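Local coordinates for galactose-binding-like protein (Bacteroides thetaiotaomicron, PDB 7M1B) that is a SusE-like protein that probably binds sugar, perhaps galactose, and may have some degradative capacity, at residues T112-I117 / I128-N132; R135-D141 / H155-V161; M262-L268 / F376-I381. All blocks are in the same frame, centred on the assembly; numbering follows the deposited sequence.

Running from the N terminus, interaction 1 comes first: it closes the ten-residue connection, mostly strand 118-122 and the start of 125-131, that follows helix 109-115. Interaction 2 follows directly, pairing strands 138-144 and 155-159 across a hairpin whose connection includes the unmodelled residues 146-153. The two contacts touch, Thr130 on Phe140 and Asn132 on Leu138 and Val161, and together tie a helix and two sheets into one sandwich domain. Interaction 3 lies about 27 Å from interaction 1, centre to centre, in another domain, where it joins residues over 100 positions apart and pairs the last strand, 370-380, with strand 256-274. The three follow in series; none nests in or crosses another.

Interaction 1: T112-I117 / I128-N132; sequences TAIEEI and IHTTN
The hydroxyl OG1 of Thr130 donates a 2.7 Å hydrogen bond to Ala113 O, pinning the last turn of helix 109-115 to strand 125-131 of a beta-sandwich domain. The donor lies in the carbonyl plane on a lone pair, with a C=O...O angle of 123°. Thr130 turns OG1 anti to its own backbone N (chi1 -163°), which points the hydroxyl at Ala113 O, while the CG2 methyl packs against Ala113 CB at 4.0 Å. Buried as this threonine is, the bond satisfies its hydroxyl inside the core. Glu116, the first residue to leave helical geometry, lies beside Thr131, the two side chains pointing the same way: Thr131 CG2 rests 3.7 Å from Glu116 CB, and the bend at chi2 then carries the carboxylate away. The same methyl also meets Thr112 CG2, so it touches two residues four positions apart. After Ile117 the chain enters strand 118-122. Val180 of the opposing sheet touches both Ile117 and Ile128, while Leu138 of that sheet packs on Ala113. Ile117 and Ile128 themselves meet at an oblique crossing, Ile117 CD1 sitting 3.7 Å from Ile128 CG2.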
loop_
_atom_site.group_PDB
_atom_site.type_symbol
_atom_site.label_atom_id
_atom_site.label_comp_id
_atom_site.label_asym_id
_atom_site.label_seq_id
_atom_site.Cartn_x
_atom_site.Cartn_y
_atom_site.Cartn_z
ATOM N N THR A 112 -27.952 -13.046 -8.114
ATOM C CA THR A 112 -27.296 -11.808 -8.512
ATOM C C THR A 112 -25.812 -11.931 -8.192
ATOM O O THR A 112 -24.989 -11.518 -9.010
ATOM C CB THR A 112 -27.873 -10.584 -7.790
ATOM O OG1 THR A 112 -29.194 -10.437 -8.300
ATOM C CG2 THR A 112 -27.139 -9.296 -8.097
ATOM N N ALA A 113 -25.502 -12.568 -7.049
ATOM C CA ALA A 113 -24.091 -12.684 -6.664
ATOM C C ALA A 113 -23.262 -13.482 -7.675
ATOM O O ALA A 113 -22.188 -13.050 -8.047
ATOM C CB ALA A 113 -23.916 -13.262 -5.275
ATOM N N ILE A 114 -23.778 -14.644 -8.095
ATOM C CA ILE A 114 -23.051 -15.489 -9.050
ATOM C C ILE A 114 -23.021 -14.847 -10.450
ATOM O O ILE A 114 -22.032 -14.969 -11.176
ATOM C CB ILE A 114 -23.581 -16.942 -9.065
ATOM C CG1 ILE A 114 -22.518 -17.955 -9.506
ATOM C CG2 ILE A 114 -24.824 -17.061 -9.956
ATOM C CD1 ILE A 114 -21.331 -18.125 -8.572
ATOM N N GLU A 115 -24.081 -14.087 -10.787
ATOM C CA GLU A 115 -24.223 -13.503 -12.115
ATOM C C GLU A 115 -23.307 -12.298 -12.338
ATOM O O GLU A 115 -22.782 -12.102 -13.439
ATOM C CB GLU A 115 -25.677 -13.293 -12.515
ATOM C CG GLU A 115 -26.380 -14.617 -12.725
ATOM C CD GLU A 115 -27.865 -14.502 -13.037
ATOM O OE1 GLU A 115 -28.283 -13.413 -13.564
ATOM O OE2 GLU A 115 -28.629 -15.496 -12.692
ATOM N N GLU A 116 -23.065 -11.524 -11.277
ATOM C CA GLU A 116 -22.284 -10.302 -11.349
ATOM C C GLU A 116 -20.838 -10.530 -10.874
ATOM O O GLU A 116 -20.104 -9.554 -10.731
ATOM C CB GLU A 116 -22.963 -9.218 -10.510
ATOM C CG GLU A 116 -24.364 -8.866 -11.027
ATOM C CD GLU A 116 -24.273 -8.146 -12.363
ATOM O OE1 GLU A 116 -23.384 -7.251 -12.529
ATOM O OE2 GLU A 116 -25.070 -8.503 -13.246
ATOM N N ILE A 117 -20.437 -11.784 -10.600
ATOM C CA ILE A 117 -19.175 -12.053 -9.917
ATOM C C ILE A 117 -18.057 -11.706 -10.886
ATOM O O ILE A 117 -18.265 -11.864 -12.106
ATOM C CB ILE A 117 -19.093 -13.521 -9.413
ATOM C CG1 ILE A 117 -17.990 -13.675 -8.301
ATOM C CG2 ILE A 117 -18.980 -14.591 -10.532
ATOM C CD1 ILE A 117 -17.947 -15.090 -7.720
ATOM N N ILE A 128 -12.025 -11.998 -5.203
ATOM C CA ILE A 128 -13.405 -12.259 -5.644
ATOM C C ILE A 128 -14.281 -11.081 -5.257
ATOM O O ILE A 128 -14.257 -10.681 -4.094
ATOM C CB ILE A 128 -13.923 -13.554 -5.009
ATOM C CG1 ILE A 128 -13.134 -14.752 -5.535
ATOM C CG2 ILE A 128 -15.409 -13.718 -5.329
ATOM C CD1 ILE A 128 -13.354 -16.033 -4.776
ATOM N N HIS A 129 -15.007 -10.502 -6.220
ATOM C CA HIS A 129 -15.886 -9.380 -5.915
ATOM C C HIS A 129 -17.239 -9.560 -6.597
ATOM O O HIS A 129 -17.341 -10.087 -7.702
ATOM C CB HIS A 129 -15.257 -7.998 -6.150
ATOM C CG HIS A 129 -14.585 -7.809 -7.461
ATOM N ND1 HIS A 129 -14.991 -6.846 -8.372
ATOM C CD2 HIS A 129 -13.512 -8.433 -8.001
ATOM C CE1 HIS A 129 -14.181 -6.884 -9.427
ATOM N NE2 HIS A 129 -13.278 -7.864 -9.221
ATOM N N THR A 130 -18.286 -9.126 -5.894
ATOM C CA THR A 130 -19.636 -9.151 -6.473
ATOM C C THR A 130 -20.491 -8.113 -5.778
ATOM O O THR A 130 -19.976 -7.418 -4.901
ATOM C CB THR A 130 -20.212 -10.571 -6.538
ATOM O OG1 THR A 130 -21.318 -10.554 -7.442
ATOM C CG2 THR A 130 -20.598 -11.108 -5.179
ATOM N N THR A 131 -21.774 -8.046 -6.181
ATOM C CA THR A 131 -22.703 -7.050 -5.649
ATOM C C THR A 131 -23.837 -7.700 -4.863
ATOM O O THR A 131 -24.269 -8.842 -5.105
ATOM C CB THR A 131 -23.209 -6.117 -6.758
ATOM O OG1 THR A 131 -24.021 -5.093 -6.171
ATOM C CG2 THR A 131 -24.014 -6.885 -7.784
ATOM N N ASN A 132 -24.329 -6.930 -3.900
ATOM C CA ASN A 132 -25.260 -7.439 -2.906
ATOM C C ASN A 132 -25.989 -6.230 -2.335
ATOM O O ASN A 132 -25.894 -5.963 -1.136
ATOM C CB ASN A 132 -24.470 -8.224 -1.851
ATOM C CG ASN A 132 -25.282 -8.809 -0.714
ATOM O OD1 ASN A 132 -26.455 -9.151 -0.903
ATOM N ND2 ASN A 132 -24.640 -8.966 0.452
#

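Interaction 2: R135-D141 / H155-V161; sequences RNYLIFD and HTEYTSV
Arg135 wraps round the backbone of Ser160 just beyond the paired strands of an antiparallel beta hairpin. Its CB stands 3.5 Å from Ser160 O and CG lies more loosely near the same oxygen; a bend at chi2 (-95°) then brings CD to 3.4 Å from Ser160 O. After a second bend at chi3 (-29°), NE comes within 2.8 Å of Ser160 O, but the angle is too poor for a hydrogen bond. Further out, the guanidinium lays one face over Val161 CA, which CZ and NH1 both approach, and NH2 makes a weak hydrogen bond to Ser160 OG at 3.3 Å. From here the hairpin becomes regular: Leu138 pairs with Thr159 and Phe140 with Glu157, each pair exchanging two backbone hydrogen bonds, the Phe140 N to Glu157 O bond being 2.8 Å long. On the Phe140 side of the sheet, Thr159 CG2 sits 3.7 Å from Phe140 CE1. On the other, Thr156 OG1 donates to Asp141 OD1 at 2.9 Å, nearly in line with the carboxylate C-O bond. Asp141 OD2 holds Arg183 in a salt bridge, so both carboxylate oxygens are engaged. Strand 155-159 forms one border of its four-stranded sheet, with strand 138-144 between it and strand 176-183; Leu138 faces helix 109-115, and Phe140 packs edge-to-face on Phe166 of strand 163-168.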
loop_
_atom_site.group_PDB
_atom_site.type_symbol
_atom_site.label_atom_id
_atom_site.label_comp_id
_atom_site.label_asym_id
_atom_site.label_seq_id
_atom_site.Cartn_x
_atom_site.Cartn_y
_atom_site.Cartn_z
ATOM N N ARG A 135 -27.757 -6.301 1.009
ATOM C CA ARG A 135 -27.065 -6.645 2.254
ATOM C C ARG A 135 -27.633 -7.959 2.808
ATOM O O ARG A 135 -28.214 -8.079 4.013
ATOM C CB ARG A 135 -27.105 -5.467 3.239
ATOM C CG ARG A 135 -26.649 -4.117 2.686
ATOM C CD ARG A 135 -25.126 -4.007 3.081
ATOM N NE ARG A 135 -24.903 -4.747 4.308
ATOM C CZ ARG A 135 -23.992 -4.458 5.250
ATOM N NH1 ARG A 135 -23.214 -3.377 5.160
ATOM N NH2 ARG A 135 -23.841 -5.290 6.265
ATOM N N ASN A 136 -27.712 -8.921 1.866
ATOM C CA ASN A 136 -28.182 -10.230 2.272
ATOM C C ASN A 136 -26.956 -11.015 2.692
ATOM O O ASN A 136 -25.810 -10.674 2.373
ATOM C CB ASN A 136 -28.940 -10.954 1.161
ATOM C CG ASN A 136 -30.253 -10.250 0.883
ATOM O OD1 ASN A 136 -30.344 -9.474 -0.073
ATOM N ND2 ASN A 136 -31.204 -10.435 1.791
ATOM N N TYR A 137 -27.229 -12.105 3.379
ATOM C CA TYR A 137 -26.198 -12.940 3.962
ATOM C C TYR A 137 -25.881 -14.083 3.012
ATOM O O TYR A 137 -26.695 -14.916 2.706
ATOM C CB TYR A 137 -26.567 -13.394 5.371
ATOM C CG TYR A 137 -25.545 -14.181 6.159
ATOM C CD1 TYR A 137 -24.598 -13.526 6.937
ATOM C CD2 TYR A 137 -25.522 -15.568 6.144
ATOM C CE1 TYR A 137 -23.645 -14.222 7.670
ATOM C CE2 TYR A 137 -24.596 -16.280 6.893
ATOM C CZ TYR A 137 -23.677 -15.613 7.686
ATOM O OH TYR A 137 -22.723 -16.331 8.378
ATOM N N LEU A 138 -24.668 -14.047 2.439
ATOM C CA LEU A 138 -24.251 -14.949 1.372
ATOM C C LEU A 138 -23.057 -15.743 1.919
ATOM O O LEU A 138 -22.481 -15.261 2.909
ATOM C CB LEU A 138 -23.895 -14.102 0.128
ATOM C CG LEU A 138 -25.064 -13.302 -0.488
ATOM C CD1 LEU A 138 -24.514 -12.389 -1.596
ATOM C CD2 LEU A 138 -26.152 -14.234 -1.065
ATOM N N ILE A 139 -22.877 -16.973 1.410
ATOM C CA ILE A 139 -21.767 -17.894 1.760
ATOM C C ILE A 139 -21.074 -18.288 0.460
ATOM O O ILE A 139 -21.698 -18.852 -0.450
ATOM C CB ILE A 139 -22.373 -19.125 2.491
ATOM C CG1 ILE A 139 -23.514 -18.720 3.432
ATOM C CG2 ILE A 139 -21.284 -19.923 3.257
ATOM C CD1 ILE A 139 -23.063 -17.975 4.672
ATOM N N PHE A 140 -19.792 -17.942 0.384
ATOM C CA PHE A 140 -19.073 -18.259 -0.831
ATOM C C PHE A 140 -18.167 -19.451 -0.563
ATOM O O PHE A 140 -17.374 -19.396 0.371
ATOM C CB PHE A 140 -18.247 -17.042 -1.238
ATOM C CG PHE A 140 -19.041 -15.850 -1.720
ATOM C CD1 PHE A 140 -19.728 -15.025 -0.824
ATOM C CD2 PHE A 140 -19.112 -15.539 -3.076
ATOM C CE1 PHE A 140 -20.416 -13.905 -1.272
ATOM C CE2 PHE A 140 -19.785 -14.408 -3.526
ATOM C CZ PHE A 140 -20.428 -13.588 -2.630
ATOM N N ASP A 141 -18.316 -20.521 -1.359
ATOM C CA ASP A 141 -17.453 -21.689 -1.199
ATOM C C ASP A 141 -16.489 -21.693 -2.379
ATOM O O ASP A 141 -16.940 -21.773 -3.527
ATOM C CB ASP A 141 -18.253 -23.001 -1.233
ATOM C CG ASP A 141 -19.077 -23.212 0.023
ATOM O OD1 ASP A 141 -18.506 -23.008 1.133
ATOM O OD2 ASP A 141 -20.289 -23.550 -0.114
ATOM N N HIS A 155 -11.668 -22.276 0.901
ATOM C CA HIS A 155 -12.132 -21.125 1.659
ATOM C C HIS A 155 -13.645 -21.010 1.515
ATOM O O HIS A 155 -14.181 -21.272 0.433
ATOM C CB HIS A 155 -11.524 -19.831 1.114
ATOM C CG HIS A 155 -12.008 -18.605 1.815
ATOM N ND1 HIS A 155 -11.475 -18.246 3.045
ATOM C CD2 HIS A 155 -13.008 -17.680 1.477
ATOM C CE1 HIS A 155 -12.095 -17.131 3.444
ATOM N NE2 HIS A 155 -13.000 -16.747 2.485
ATOM N N THR A 156 -14.241 -20.548 2.615
ATOM C CA THR A 156 -15.635 -20.133 2.686
ATOM C C THR A 156 -15.707 -18.733 3.293
ATOM O O THR A 156 -15.214 -18.498 4.409
ATOM C CB THR A 156 -16.509 -21.149 3.430
ATOM O OG1 THR A 156 -16.267 -22.418 2.814
ATOM C CG2 THR A 156 -17.967 -20.771 3.302
ATOM N N GLU A 157 -16.276 -17.795 2.521
ATOM C CA GLU A 157 -16.526 -16.431 2.985
ATOM C C GLU A 157 -17.964 -16.260 3.439
ATOM O O GLU A 157 -18.969 -16.665 2.746
ATOM C CB GLU A 157 -16.196 -15.434 1.852
ATOM C CG GLU A 157 -16.177 -13.976 2.276
ATOM C CD GLU A 157 -14.993 -13.568 3.133
ATOM O OE1 GLU A 157 -14.163 -14.466 3.375
ATOM O OE2 GLU A 157 -14.921 -12.350 3.554
ATOM N N TYR A 158 -18.128 -15.560 4.580
ATOM C CA TYR A 158 -19.449 -15.305 5.144
ATOM C C TYR A 158 -19.651 -13.802 5.316
ATOM O O TYR A 158 -19.017 -13.189 6.179
ATOM C CB TYR A 158 -19.600 -15.959 6.527
ATOM C CG TYR A 158 -19.427 -17.455 6.560
ATOM C CD1 TYR A 158 -18.189 -18.033 6.796
ATOM C CD2 TYR A 158 -20.525 -18.291 6.437
ATOM C CE1 TYR A 158 -18.034 -19.413 6.853
ATOM C CE2 TYR A 158 -20.392 -19.669 6.497
ATOM C CZ TYR A 158 -19.144 -20.232 6.704
ATOM O OH TYR A 158 -19.029 -21.596 6.763
ATOM N N THR A 159 -20.536 -13.205 4.483
ATOM C CA THR A 159 -20.499 -11.764 4.344
ATOM C C THR A 159 -21.919 -11.256 4.092
ATOM O O THR A 159 -22.747 -11.943 3.487
ATOM C CB THR A 159 -19.516 -11.371 3.211
ATOM O OG1 THR A 159 -19.466 -9.939 3.094
ATOM C CG2 THR A 159 -19.930 -11.939 1.874
ATOM N N SER A 160 -22.225 -10.022 4.574
ATOM C CA SER A 160 -23.416 -9.405 3.992
ATOM C C SER A 160 -23.141 -7.993 3.455
ATOM O O SER A 160 -24.089 -7.229 3.247
ATOM C CB SER A 160 -24.558 -9.428 5.034
ATOM O OG SER A 160 -24.159 -8.610 6.143
ATOM N N VAL A 161 -21.867 -7.625 3.186
ATOM C CA VAL A 161 -21.645 -6.249 2.745
ATOM C C VAL A 161 -22.240 -6.042 1.345
ATOM O O VAL A 161 -22.518 -7.032 0.629
ATOM C CB VAL A 161 -20.167 -5.824 2.863
ATOM C CG1 VAL A 161 -19.709 -5.878 4.317
ATOM C CG2 VAL A 161 -19.265 -6.647 1.946
#

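Interaction 3: M262-L268 / F376-I381; sequences MGQTAQL and FYGTPI
Three backbone hydrogen bonds join the two segments. Gln267 and Thr379 form an antiparallel hydrogen-bonded pair, Gln267 N reaching Thr379 O at 3.0 Å and Thr379 N returning to Gln267 O at 2.9 Å; beyond them Ile381 N gives a 2.9 Å bond to Thr265 O. The short strands cross at 125°, strongly twisted for neighbours in one sheet. CA-H...O contacts add to the ladder: Gly378, with no side chain, brings its CA to 3.2 Å from Gln267 O. Apolar contacts follow at both ends. Leu268 CD1 meets the Phe376 ring at its edge, in plane, 3.9 Å from Phe376 CD2. With CG anti to the carbonyl carbon (chi1 -63°) and the chain extended at chi2, Met262 sets SD obliquely to the same ring in a Met-aromatic contact, 4.9 Å from the centroid. At the C-terminal end Ile381 CD1 packs on Thr265 CG2. A polar atom meets carbon where the extended Gln264 lies alongside Pro380, its OE1 in van der Waals contact 3.3 Å from Pro380 CB. Polar ends of the central pair look elsewhere: Gln267 NE2 bonds to Ile349 O, and Thr379 OG1 is bonded to Tyr201 O. The chain turns a corner at Gly263 and Gln264, so the parts of strand 256-274 before and after it belong to different sheets or faces; the part after it pairs with strand 370-380, consistent with the beta-sandwich of the galactose-binding-domain-like fold.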
loop_
_atom_site.group_PDB
_atom_site.type_symbol
_atom_site.label_atom_id
_atom_site.label_comp_id
_atom_site.label_asym_id
_atom_site.label_seq_id
_atom_site.Cartn_x
_atom_site.Cartn_y
_atom_site.Cartn_z
ATOM N N MET A 262 5.624 6.984 -10.190
ATOM C CA MET A 262 6.339 5.705 -10.315
ATOM C C MET A 262 6.918 5.503 -11.737
ATOM O O MET A 262 7.816 4.696 -11.924
ATOM C CB MET A 262 5.449 4.518 -9.976
ATOM C CG MET A 262 4.982 4.568 -8.454
ATOM S SD MET A 262 4.416 2.904 -7.965
ATOM C CE MET A 262 2.959 2.798 -9.002
ATOM N N GLY A 263 6.435 6.274 -12.714
ATOM C CA GLY A 263 6.902 6.219 -14.082
ATOM C C GLY A 263 6.348 5.032 -14.890
ATOM O O GLY A 263 6.688 4.858 -16.089
ATOM N N GLN A 264 5.373 4.344 -14.304
ATOM C CA GLN A 264 4.662 3.268 -14.968
ATOM C C GLN A 264 3.454 2.965 -14.097
ATOM O O GLN A 264 3.425 3.359 -12.912
ATOM C CB GLN A 264 5.476 1.988 -15.079
ATOM C CG GLN A 264 6.005 1.462 -13.763
ATOM C CD GLN A 264 6.688 0.116 -13.948
ATOM O OE1 GLN A 264 6.272 -0.701 -14.794
ATOM N NE2 GLN A 264 7.784 -0.079 -13.188
ATOM N N THR A 265 2.534 2.183 -14.660
ATOM C CA THR A 265 1.356 1.777 -13.887
ATOM C C THR A 265 1.551 0.353 -13.375
ATOM O O THR A 265 2.012 -0.509 -14.118
ATOM C CB THR A 265 0.123 1.846 -14.781
ATOM O OG1 THR A 265 -0.000 3.232 -15.162
ATOM C CG2 THR A 265 -1.147 1.487 -14.021
ATOM N N ALA A 266 1.106 0.083 -12.152
ATOM C CA ALA A 266 1.303 -1.241 -11.564
ATOM C C ALA A 266 0.195 -1.562 -10.573
ATOM O O ALA A 266 -0.344 -0.675 -9.952
ATOM C CB ALA A 266 2.670 -1.316 -10.890
ATOM N N GLN A 267 -0.068 -2.863 -10.409
ATOM C CA GLN A 267 -0.838 -3.416 -9.307
ATOM C C GLN A 267 0.130 -3.621 -8.155
ATOM O O GLN A 267 1.077 -4.390 -8.296
ATOM C CB GLN A 267 -1.485 -4.763 -9.745
ATOM C CG GLN A 267 -2.564 -5.242 -8.763
ATOM C CD GLN A 267 -3.796 -4.368 -8.662
ATOM O OE1 GLN A 267 -4.415 -3.959 -9.650
ATOM N NE2 GLN A 267 -4.188 -4.101 -7.431
ATOM N N LEU A 268 -0.030 -2.891 -7.032
ATOM C CA LEU A 268 0.960 -2.902 -5.972
ATOM C C LEU A 268 0.693 -3.992 -4.944
ATOM O O LEU A 268 -0.469 -4.209 -4.501
ATOM C CB LEU A 268 0.951 -1.527 -5.303
ATOM C CG LEU A 268 1.445 -0.391 -6.189
ATOM C CD1 LEU A 268 1.389 0.978 -5.448
ATOM C CD2 LEU A 268 2.895 -0.636 -6.659
ATOM N N PHE A 376 9.165 -0.104 -3.983
ATOM C CA PHE A 376 7.786 -0.563 -4.218
ATOM C C PHE A 376 7.839 -1.905 -4.966
ATOM O O PHE A 376 8.688 -2.071 -5.842
ATOM C CB PHE A 376 7.008 0.461 -5.029
ATOM C CG PHE A 376 6.422 1.560 -4.178
ATOM C CD1 PHE A 376 7.193 2.331 -3.342
ATOM C CD2 PHE A 376 5.024 1.695 -4.113
ATOM C CE1 PHE A 376 6.566 3.292 -2.550
ATOM C CE2 PHE A 376 4.423 2.666 -3.336
ATOM C CZ PHE A 376 5.200 3.355 -2.449
ATOM N N TYR A 377 6.878 -2.761 -4.671
ATOM C CA TYR A 377 6.804 -4.069 -5.286
ATOM C C TYR A 377 5.444 -4.242 -5.897
ATOM O O TYR A 377 4.472 -3.762 -5.323
ATOM C CB TYR A 377 7.060 -5.212 -4.292
ATOM C CG TYR A 377 8.475 -5.202 -3.746
ATOM C CD1 TYR A 377 8.810 -4.349 -2.681
ATOM C CD2 TYR A 377 9.476 -5.969 -4.316
ATOM C CE1 TYR A 377 10.105 -4.277 -2.190
ATOM C CE2 TYR A 377 10.781 -5.927 -3.832
ATOM C CZ TYR A 377 11.089 -5.081 -2.764
ATOM O OH TYR A 377 12.363 -5.043 -2.263
ATOM N N GLY A 378 5.353 -4.968 -7.026
ATOM C CA GLY A 378 4.024 -5.254 -7.562
ATOM C C GLY A 378 4.200 -5.841 -8.977
ATOM O O GLY A 378 5.285 -6.302 -9.370
ATOM N N THR A 379 3.163 -5.685 -9.775
ATOM C CA THR A 379 3.125 -6.240 -11.119
ATOM C C THR A 379 2.842 -5.097 -12.093
ATOM O O THR A 379 1.731 -4.568 -12.093
ATOM C CB THR A 379 2.030 -7.326 -11.249
ATOM O OG1 THR A 379 2.165 -8.331 -10.209
ATOM C CG2 THR A 379 2.069 -7.901 -12.662
ATOM N N PRO A 380 3.813 -4.731 -12.953
ATOM C CA PRO A 380 3.577 -3.733 -13.979
ATOM C C PRO A 380 2.438 -4.131 -14.905
ATOM O O PRO A 380 2.176 -5.322 -15.178
ATOM C CB PRO A 380 4.880 -3.698 -14.811
ATOM C CG PRO A 380 5.895 -4.236 -13.819
ATOM C CD PRO A 380 5.162 -5.312 -13.013
ATOM N N ILE A 381 1.734 -3.117 -15.376
ATOM C CA ILE A 381 0.604 -3.431 -16.245
ATOM C C ILE A 381 0.982 -3.825 -17.699
ATOM O O ILE A 381 0.235 -4.663 -18.253
ATOM C CB ILE A 381 -0.666 -2.619 -15.946
ATOM C CG1 ILE A 381 -1.300 -3.204 -14.682
ATOM C CG2 ILE A 381 -1.620 -2.634 -17.124
ATOM C CD1 ILE A 381 -2.202 -2.262 -13.966
#